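Local coordinates for protein cellulose 1,4-beta-cellobiosidase (Clostridium thermocellum, PDB 3ZQX) that serves as the family 3b carbohydrate-binding module of a cellulosomal cellobiohydrolase and probably takes part in binding cellulose, at residues Arg41-Lys46 with Thr131-Gly136; Lys4-Cys9 with Phe124-Lys129. The protein carries 1 engineered substitution. One frame throughout, in Å; residues are numbered along the deposited sequence.

Contact 1: Arg41-Lys46 with Thr131-Gly136; sequences RYYFTK and TLYKNG. With CA (calcium ion), chain B.
T131 sets OG1 between its backbone N and carbonyl carbon (chi1 53°), while Y43 turns its ring anti to its own carbonyl carbon (chi1 -60°). These torsions bring the Y43 hydroxyl to T131 OG1. The strands involved, 38-43 and 130-134, are antiparallel neighbours in a five-strand sheet of the CBM3 beta-sandwich. R41 and T131 form a hydrogen-bonded pair. R41 N bonds to T131 O at 3.0 Å, and T131 N returns a bond to R41 O at 3.1 Å. Both side chains lie on the same face of the sheet, with R41 CB 3.5 Å from T131 OG1.

Y43 OH and T131 OG1 are hydrogen-bonded at 2.8 Å. OG1 meets the Y43 ring at its edge, near the ring plane. Y133 crosses Y43 at about a right angle, and the Y43 hydroxyl comes in at the edge of the Y133 ring. The R41 chain runs extended from CG to NE, and its CD lies 4.0 Å from Y133 CE1. R41 NE donates to Q80 OE1 on the neighbouring strand 78-83, which helps hold the guanidinium. R41 NH1 donates to a water that also bonds to the hydroxyls of Y43 and Y133, so one water joins three side chains.

Past the strand end, 41-46 leads into the calcium site. E47, D110, N113 and D114 bind the same ion as T45. The calcium ion takes two atoms of T45, the backbone O at 2.4 Å and the side-chain OG1 at 2.6 Å.

Contact 2: Lys4-Cys9 with Phe124-Lys129; sequences KVQYLC and FQDYGK
Y7 and Y127 lie side by side and point the same way, their rings in an offset stack with centroids 4.4 Å apart and planes 15° apart. Y7 CD2 sits over one face of the Y127 ring, toward its rim. Both tyrosines send CG anti to the backbone N (chi1 161° for Y7), which lets the rings run alongside each other. L8 makes a CH-pi contact: its CD2 stands 3.8 Å from the centroid of the F124 ring, almost straight above the ring centre.

At the other end, D126 takes two partners. K4 NZ forms a salt bridge to D126 OD2 at 2.9 Å, approaching from the syn side, and a weak bond to OD1. Q6 NE2 donates to D126 OD1 at 3.0 Å, nearly along the C-O axis of OD1.

Strand 3-9 pairs antiparallel with the short strand 125-126, at the edge of one sheet of the CBM3 beta-sandwich. Y7 and Q125 bond to each other in both directions, and Y127 N donates to V5 O at 2.9 Å. Q6 and D126 form the non-hydrogen-bonded pair.

Further out, Q6 OE1 takes a bond from N24 on strand 15-27, so the amide is held at both ends. Y7 OH bonds to the backbone N of D118, and Y127 OH to the backbone O of S116. The short strand 125-126 is thus held by backbone bonds and by the D126 carboxylate, and the residue after it by the tyrosine stack. D126 probably stays ionised, since a lysine and an amide N-H both favour its charge.

In the fold
From the N terminus the chain lays down strand 3-9, then 41-46, at the end of strand 38-43, then 124-129, and finally 131-136. Contact 2 closes the long loop between 4-9 and 124-129. Contact 1 closes the one between 41-46 and 131-136. The segments alternate along the chain, so the two loops cross, with a single residue between K129 and T131. Contact 2 ties the short strand 125-126 to strand 3-9 at the edge of one sheet, and contact 1 joins two strands of the five-strand sheet. The two sheets pack where L132 CG meets V5 CG2 at 3.4 Å and the ring of Y42 touches Y7.

Contact 1: Arg41-Lys46 with Thr131-Gly136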
ATOM      1  N   ARG A  41      -4.461   1.960   0.931  1.00  6.76           N
ATOM      2  CA  ARG A  41      -4.026   3.007   0.002  1.00  6.94           C
ATOM      3  C   ARG A  41      -2.647   3.553   0.340  1.00  6.63           C
ATOM      4  O   ARG A  41      -2.352   3.885   1.495  1.00  7.62           O
ATOM      5  CB  ARG A  41      -5.042   4.153  -0.066  1.00  7.69           C
ATOM      6  CG  ARG A  41      -6.367   3.707  -0.646  1.00  8.08           C
ATOM      7  CD  ARG A  41      -7.406   4.819  -0.695  1.00  7.44           C
ATOM      8  NE  ARG A  41      -8.611   4.298  -1.342  1.00  8.03           N
ATOM      9  CZ  ARG A  41      -9.782   4.921  -1.385  1.00  8.70           C
ATOM     10  NH1 ARG A  41      -9.937   6.093  -0.793  1.00  9.92           N
ATOM     11  NH2 ARG A  41     -10.805   4.353  -2.013  1.00  9.50           N
ATOM     12  N   TYR A  42      -1.812   3.618  -0.698  1.00  6.91           N
ATOM     13  CA  TYR A  42      -0.489   4.227  -0.658  1.00  7.12           C
ATOM     14  C   TYR A  42      -0.525   5.460  -1.552  1.00  7.04           C
ATOM     15  O   TYR A  42      -0.772   5.356  -2.755  1.00  6.94           O
ATOM     16  CB  TYR A  42       0.568   3.224  -1.164  1.00  7.61           C
ATOM     17  CG  TYR A  42       1.975   3.796  -1.270  1.00  7.21           C
ATOM     18  CD1 TYR A  42       2.384   4.489  -2.400  1.00  8.12           C
ATOM     19  CD2 TYR A  42       2.889   3.646  -0.229  1.00  7.63           C
ATOM     20  CE1 TYR A  42       3.664   5.018  -2.493  1.00  7.96           C
ATOM     21  CE2 TYR A  42       4.161   4.176  -0.308  1.00  7.80           C
ATOM     22  CZ  TYR A  42       4.553   4.859  -1.439  1.00  7.81           C
ATOM     23  OH  TYR A  42       5.829   5.377  -1.484  1.00  8.35           O
ATOM     24  N   TYR A  43      -0.309   6.624  -0.947  1.00  7.22           N
ATOM     25  CA  TYR A  43      -0.522   7.912  -1.606  1.00  7.70           C
ATOM     26  C   TYR A  43       0.731   8.413  -2.294  1.00  6.94           C
ATOM     27  O   TYR A  43       1.798   8.494  -1.683  1.00  7.67           O
ATOM     28  CB  TYR A  43      -1.023   8.940  -0.580  1.00  8.12           C
ATOM     29  CG  TYR A  43      -2.328   8.510   0.044  1.00  7.85           C
ATOM     30  CD1 TYR A  43      -3.532   8.776  -0.586  1.00  8.35           C
ATOM     31  CD2 TYR A  43      -2.352   7.771   1.229  1.00  7.98           C
ATOM     32  CE1 TYR A  43      -4.735   8.349  -0.043  1.00  8.32           C
ATOM     33  CE2 TYR A  43      -3.546   7.338   1.782  1.00  8.35           C
ATOM     34  CZ  TYR A  43      -4.733   7.632   1.147  1.00  8.05           C
ATOM     35  OH  TYR A  43      -5.905   7.184   1.707  1.00  8.56           O
ATOM     36  N   PHE A  44       0.603   8.730  -3.581  1.00  7.47           N
ATOM     37  CA  PHE A  44       1.709   9.279  -4.335  1.00  7.69           C
ATOM     38  C   PHE A  44       1.161  10.129  -5.456  1.00  7.38           C
ATOM     39  O   PHE A  44       0.057   9.884  -5.949  1.00  7.98           O
ATOM     40  CB  PHE A  44       2.616   8.157  -4.882  1.00  8.26           C
ATOM     41  CG  PHE A  44       2.038   7.387  -6.047  1.00  8.01           C
ATOM     42  CD1 PHE A  44       1.114   6.370  -5.858  1.00  7.52           C
ATOM     43  CD2 PHE A  44       2.447   7.678  -7.341  1.00  8.67           C
ATOM     44  CE1 PHE A  44       0.607   5.660  -6.937  1.00  7.76           C
ATOM     45  CE2 PHE A  44       1.940   6.975  -8.434  1.00  8.54           C
ATOM     46  CZ  PHE A  44       1.029   5.949  -8.225  1.00  8.42           C
ATOM     47  N   THR A  45       1.945  11.116  -5.865  1.00  8.38           N
ATOM     48  CA  THR A  45       1.560  11.987  -6.961  1.00  9.33           C
ATOM     49  C   THR A  45       2.132  11.448  -8.259  1.00  8.50           C
ATOM     50  O   THR A  45       3.322  11.120  -8.343  1.00  9.36           O
ATOM     51  CB  THR A  45       2.076  13.411  -6.743  1.00  9.43           C
ATOM     52  OG1 THR A  45       3.460  13.351  -6.395  1.00  9.85           O
ATOM     53  CG2 THR A  45       1.295  14.110  -5.633  1.00 10.55           C
ATOM     54  N   LYS A  46       1.282  11.344  -9.274  1.00  9.29           N
ATOM     55  CA  LYS A  46       1.745  10.854 -10.562  1.00  9.89           C
ATOM     56  C   LYS A  46       2.282  11.982 -11.429  1.00 11.61           C
ATOM     57  O   LYS A  46       1.616  12.996 -11.621  1.00 14.54           O
ATOM     58  CB  LYS A  46       0.675  10.023 -11.286  1.00 13.93           C
ATOM     59  CG  LYS A  46      -0.608  10.728 -11.588  1.00 18.82           C
ATOM     60  CD  LYS A  46      -1.502   9.812 -12.407  1.00 16.00           C
ATOM     61  CE  LYS A  46      -2.801  10.494 -12.743  1.00 20.69           C
ATOM     62  NZ  LYS A  46      -3.760   9.590 -13.442  1.00 21.29           N
ATOM     63  N   THR A 131      -3.079   3.982   4.521  1.00  7.84           N
ATOM     64  CA  THR A 131      -4.373   3.859   5.182  1.00  8.08           C
ATOM     65  C   THR A 131      -5.032   2.515   4.915  1.00  7.48           C
ATOM     66  O   THR A 131      -4.754   1.844   3.908  1.00  8.27           O
ATOM     67  CB  THR A 131      -5.335   4.945   4.717  1.00  8.59           C
ATOM     68  OG1 THR A 131      -5.376   4.907   3.289  1.00  8.36           O
ATOM     69  CG2 THR A 131      -4.898   6.327   5.213  1.00  9.82           C
ATOM     70  N   LEU A 132      -5.860   2.100   5.869  1.00  7.72           N
ATOM     71  CA  LEU A 132      -6.804   1.008   5.661  1.00  7.90           C
ATOM     72  C   LEU A 132      -8.225   1.493   5.876  1.00  7.66           C
ATOM     73  O   LEU A 132      -8.503   2.235   6.831  1.00  8.84           O
ATOM     74  CB  LEU A 132      -6.566  -0.148   6.628  1.00  8.39           C
ATOM     75  CG  LEU A 132      -5.215  -0.837   6.559  1.00  8.77           C
ATOM     76  CD1 LEU A 132      -5.101  -1.876   7.666  1.00 10.12           C
ATOM     77  CD2 LEU A 132      -4.993  -1.457   5.184  1.00  9.29           C
ATOM     78  N   TYR A 133      -9.115   1.028   5.001  1.00  8.29           N
ATOM     79  CA  TYR A 133     -10.553   1.247   5.110  1.00  8.96           C
ATOM     80  C   TYR A 133     -11.257  -0.092   5.200  1.00  9.11           C
ATOM     81  O   TYR A 133     -10.834  -1.083   4.576  1.00  9.78           O
ATOM     82  CB  TYR A 133     -11.088   2.000   3.892  1.00  9.72           C
ATOM     83  CG  TYR A 133     -10.557   3.405   3.774  1.00  9.95           C
ATOM     84  CD1 TYR A 133      -9.330   3.658   3.172  1.00 12.05           C
ATOM     85  CD2 TYR A 133     -11.268   4.482   4.280  1.00 11.58           C
ATOM     86  CE1 TYR A 133      -8.836   4.946   3.068  1.00 12.26           C
ATOM     87  CE2 TYR A 133     -10.774   5.778   4.178  1.00 13.79           C
ATOM     88  CZ  TYR A 133      -9.555   5.996   3.574  1.00 14.31           C
ATOM     89  OH  TYR A 133      -9.041   7.273   3.459  1.00 17.13           O
ATOM     90  N   LYS A 134     -12.303  -0.128   6.013  1.00  9.53           N
ATOM     91  CA  LYS A 134     -13.119  -1.311   6.170  1.00 10.49           C
ATOM     92  C   LYS A 134     -14.506  -0.847   6.591  1.00 10.51           C
ATOM     93  O   LYS A 134     -14.632   0.063   7.414  1.00 10.91           O
ATOM     94  CB  LYS A 134     -12.488  -2.185   7.248  1.00 11.16           C
ATOM     95  CG  LYS A 134     -13.290  -3.401   7.624  1.00 13.41           C
ATOM     96  CD  LYS A 134     -12.481  -4.358   8.494  1.00 15.10           C
ATOM     97  CE  LYS A 134     -11.856  -3.658   9.698  1.00 15.50           C
ATOM     98  NZ  LYS A 134     -12.861  -3.155  10.678  1.00 15.96           N
ATOM     99  N   ASN A 135     -15.543  -1.491   6.077  1.00 11.27           N
ATOM    100  CA  ASN A 135     -16.909  -1.120   6.409  1.00 11.99           C
ATOM    101  C   ASN A 135     -17.185   0.360   6.177  1.00 12.63           C
ATOM    102  O   ASN A 135     -17.924   0.980   6.928  1.00 14.64           O
ATOM    103  CB  ASN A 135     -17.249  -1.501   7.849  1.00 12.61           C
ATOM    104  CG  ASN A 135     -18.749  -1.521   8.100  1.00 13.35           C
ATOM    105  OD1 ASN A 135     -19.525  -1.959   7.248  1.00 13.76           O
ATOM    106  ND2 ASN A 135     -19.165  -1.042   9.260  1.00 14.01           N
ATOM    107  N   GLY A 136     -16.577   0.919   5.135  1.00 13.39           N
ATOM    108  CA  GLY A 136     -16.812   2.305   4.758  1.00 15.66           C
ATOM    109  C   GLY A 136     -16.168   3.319   5.683  1.00 15.31           C
ATOM    110  O   GLY A 136     -16.469   4.514   5.612  1.00 21.20           O
TER
HETATM  111 CA    CA B1146       5.373  11.897  -7.329  1.00  8.84          CA
HETATM  112  O   HOH W   1      -8.103   8.083   0.409  1.00 11.62           O
HETATM  113  O   HOH W   2       5.873   9.447  -7.632  1.00  9.60           O

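Contact 2: Lys4-Cys9 with Phe124-Lys129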
ATOM      1  N   LYS A   4      -3.907  -2.907  11.144  1.00  9.73           N
ATOM      2  CA  LYS A   4      -2.942  -1.830  10.939  1.00  9.68           C
ATOM      3  C   LYS A   4      -1.989  -2.201   9.809  1.00  8.63           C
ATOM      4  O   LYS A   4      -1.930  -3.363   9.395  1.00  9.77           O
ATOM      5  CB  LYS A   4      -2.138  -1.559  12.214  1.00 10.48           C
ATOM      6  CG  LYS A   4      -1.216  -2.702  12.630  1.00 11.22           C
ATOM      7  CD  LYS A   4      -0.437  -2.367  13.894  1.00 12.36           C
ATOM      8  CE  LYS A   4       0.508  -3.496  14.269  1.00 13.32           C
ATOM      9  NZ  LYS A   4       1.274  -3.224  15.526  1.00 16.23           N
ATOM     10  N   VAL A   5      -1.235  -1.214   9.321  1.00  8.91           N
ATOM     11  CA  VAL A   5      -0.228  -1.423   8.292  1.00  8.91           C
ATOM     12  C   VAL A   5       1.148  -1.127   8.824  1.00  8.73           C
ATOM     13  O   VAL A   5       1.361  -0.105   9.483  1.00 10.01           O
ATOM     14  CB  VAL A   5      -0.446  -0.485   7.080  1.00 10.26           C
ATOM     15  CG1 VAL A   5       0.684  -0.639   6.065  1.00 11.64           C
ATOM     16  CG2 VAL A   5      -1.790  -0.750   6.438  1.00 11.95           C
ATOM     17  N   GLN A   6       2.078  -2.019   8.501  1.00  8.78           N
ATOM     18  CA  GLN A   6       3.499  -1.734   8.622  1.00  9.19           C
ATOM     19  C   GLN A   6       4.081  -1.557   7.229  1.00  8.45           C
ATOM     20  O   GLN A   6       3.592  -2.138   6.252  1.00  9.73           O
ATOM     21  CB  GLN A   6       4.230  -2.868   9.322  1.00 10.11           C
ATOM     22  CG  GLN A   6       3.604  -3.254  10.630  1.00 11.19           C
ATOM     23  CD  GLN A   6       4.449  -4.245  11.374  1.00 13.43           C
ATOM     24  OE1 GLN A   6       4.900  -5.246  10.810  1.00 13.75           O
ATOM     25  NE2 GLN A   6       4.703  -3.960  12.646  1.00 17.64           N
ATOM     26  N   TYR A   7       5.122  -0.734   7.139  1.00  8.69           N
ATOM     27  CA  TYR A   7       5.750  -0.373   5.879  1.00  9.01           C
ATOM     28  C   TYR A   7       7.252  -0.386   6.031  1.00  8.30           C
ATOM     29  O   TYR A   7       7.784  -0.142   7.114  1.00  9.47           O
ATOM     30  CB  TYR A   7       5.305   1.041   5.508  1.00  9.24           C
ATOM     31  CG  TYR A   7       6.118   1.839   4.498  1.00  8.40           C
ATOM     32  CD1 TYR A   7       5.904   1.709   3.136  1.00  8.80           C
ATOM     33  CD2 TYR A   7       7.042   2.792   4.919  1.00  9.78           C
ATOM     34  CE1 TYR A   7       6.608   2.479   2.217  1.00  8.84           C
ATOM     35  CE2 TYR A   7       7.752   3.561   4.009  1.00 10.07           C
ATOM     36  CZ  TYR A   7       7.523   3.413   2.659  1.00  8.68           C
ATOM     37  OH  TYR A   7       8.231   4.199   1.771  1.00  9.35           O
ATOM     38  N   LEU A   8       7.923  -0.667   4.923  1.00  8.71           N
ATOM     39  CA  LEU A   8       9.325  -0.326   4.763  1.00  9.72           C
ATOM     40  C   LEU A   8       9.557   0.083   3.315  1.00  8.30           C
ATOM     41  O   LEU A   8       8.819  -0.317   2.405  1.00  9.21           O
ATOM     42  CB  LEU A   8      10.253  -1.469   5.187  1.00 10.62           C
ATOM     43  CG  LEU A   8      10.236  -2.770   4.382  1.00  9.79           C
ATOM     44  CD1 LEU A   8      11.102  -2.668   3.139  1.00 11.95           C
ATOM     45  CD2 LEU A   8      10.695  -3.934   5.249  1.00 13.25           C
ATOM     46  N   CYS A   9      10.582   0.899   3.118  1.00  9.19           N
ATOM     47  CA  CYS A   9      10.950   1.434   1.819  1.00  9.67           C
ATOM     48  C   CYS A   9      12.194   0.722   1.307  1.00  9.70           C
ATOM     49  O   CYS A   9      13.171   0.579   2.033  1.00 11.92           O
ATOM     50  CB  CYS A   9      11.252   2.923   1.956  1.00  9.88           C
ATOM     51  SG  CYS A   9      11.697   3.733   0.424  1.00 11.14           S
ATOM     52  N   PHE A 124      10.396  -2.925   8.898  1.00 10.83           N
ATOM     53  CA  PHE A 124       8.968  -2.749   9.116  1.00 11.14           C
ATOM     54  C   PHE A 124       8.685  -1.947  10.370  1.00 11.36           C
ATOM     55  O   PHE A 124       9.216  -2.236  11.445  1.00 12.44           O
ATOM     56  CB  PHE A 124       8.256  -4.094   9.231  1.00 11.84           C
ATOM     57  CG  PHE A 124       7.869  -4.703   7.915  1.00 11.30           C
ATOM     58  CD1 PHE A 124       7.075  -4.017   7.007  1.00 11.22           C
ATOM     59  CD2 PHE A 124       8.279  -5.990   7.603  1.00 14.04           C
ATOM     60  CE1 PHE A 124       6.717  -4.606   5.805  1.00 11.74           C
ATOM     61  CE2 PHE A 124       7.922  -6.583   6.406  1.00 14.86           C
ATOM     62  CZ  PHE A 124       7.142  -5.893   5.508  1.00 12.63           C
ATOM     63  N   GLN A 125       7.829  -0.943  10.228  1.00 11.25           N
ATOM     64  CA  GLN A 125       7.271  -0.268  11.379  1.00 12.20           C
ATOM     65  C   GLN A 125       5.825   0.109  11.106  1.00 10.64           C
ATOM     66  O   GLN A 125       5.430   0.332   9.964  1.00 10.35           O
ATOM     67  CB  GLN A 125       8.110   0.941  11.795  1.00 19.94           C
ATOM     68  CG  GLN A 125       7.992   2.148  10.912  1.00 21.42           C
ATOM     69  CD  GLN A 125       8.895   3.274  11.381  1.00 25.86           C
ATOM     70  OE1 GLN A 125      10.090   3.074  11.600  1.00 26.55           O
ATOM     71  NE2 GLN A 125       8.324   4.459  11.557  1.00 27.97           N
ATOM     72  N   ASP A 126       5.031   0.141  12.170  1.00 10.75           N
ATOM     73  CA  ASP A 126       3.662   0.621  12.070  1.00 10.35           C
ATOM     74  C   ASP A 126       3.724   1.989  11.417  1.00 10.16           C
ATOM     75  O   ASP A 126       4.530   2.840  11.807  1.00 11.44           O
ATOM     76  CB  ASP A 126       3.033   0.757  13.453  1.00 12.39           C
ATOM     77  CG  ASP A 126       2.830  -0.576  14.150  1.00 12.45           C
ATOM     78  OD1 ASP A 126       3.098  -1.638  13.557  1.00 13.64           O
ATOM     79  OD2 ASP A 126       2.380  -0.555  15.318  1.00 15.75           O
ATOM     80  N   TYR A 127       2.893   2.197  10.407  1.00  9.71           N
ATOM     81  CA  TYR A 127       3.055   3.376   9.572  1.00 10.19           C
ATOM     82  C   TYR A 127       1.720   4.016   9.264  1.00  9.53           C
ATOM     83  O   TYR A 127       0.894   3.432   8.566  1.00 11.14           O
ATOM     84  CB  TYR A 127       3.750   2.960   8.282  1.00 10.36           C
ATOM     85  CG  TYR A 127       4.199   4.082   7.369  1.00 10.04           C
ATOM     86  CD1 TYR A 127       5.030   5.087   7.829  1.00 11.31           C
ATOM     87  CD2 TYR A 127       3.815   4.112   6.033  1.00 10.13           C
ATOM     88  CE1 TYR A 127       5.469   6.091   6.985  1.00 10.79           C
ATOM     89  CE2 TYR A 127       4.256   5.109   5.175  1.00 10.60           C
ATOM     90  CZ  TYR A 127       5.078   6.099   5.664  1.00  9.86           C
ATOM     91  OH  TYR A 127       5.534   7.101   4.848  1.00 11.68           O
ATOM     92  N   GLY A 128       1.541   5.249   9.717  1.00 10.72           N
ATOM     93  CA  GLY A 128       0.262   5.916   9.604  1.00 12.82           C
ATOM     94  C   GLY A 128      -0.006   6.610   8.284  1.00 11.22           C
ATOM     95  O   GLY A 128      -1.101   7.145   8.092  1.00 13.72           O
ATOM     96  N   LYS A 129       0.962   6.624   7.372  1.00  9.11           N
ATOM     97  CA  LYS A 129       0.747   7.302   6.092  1.00  9.37           C
ATOM     98  C   LYS A 129       0.265   6.378   4.978  1.00  8.58           C
ATOM     99  O   LYS A 129       0.098   6.819   3.847  1.00  9.43           O
ATOM    100  CB  LYS A 129       1.975   8.104   5.671  1.00 10.85           C
ATOM    101  CG  LYS A 129       2.260   9.271   6.602  1.00 14.11           C
ATOM    102  CD  LYS A 129       3.497  10.042   6.170  1.00 20.24           C
ATOM    103  CE  LYS A 129       3.776  11.202   7.111  1.00 27.05           C
ATOM    104  NZ  LYS A 129       5.032  11.916   6.745  1.00 33.68           N
TER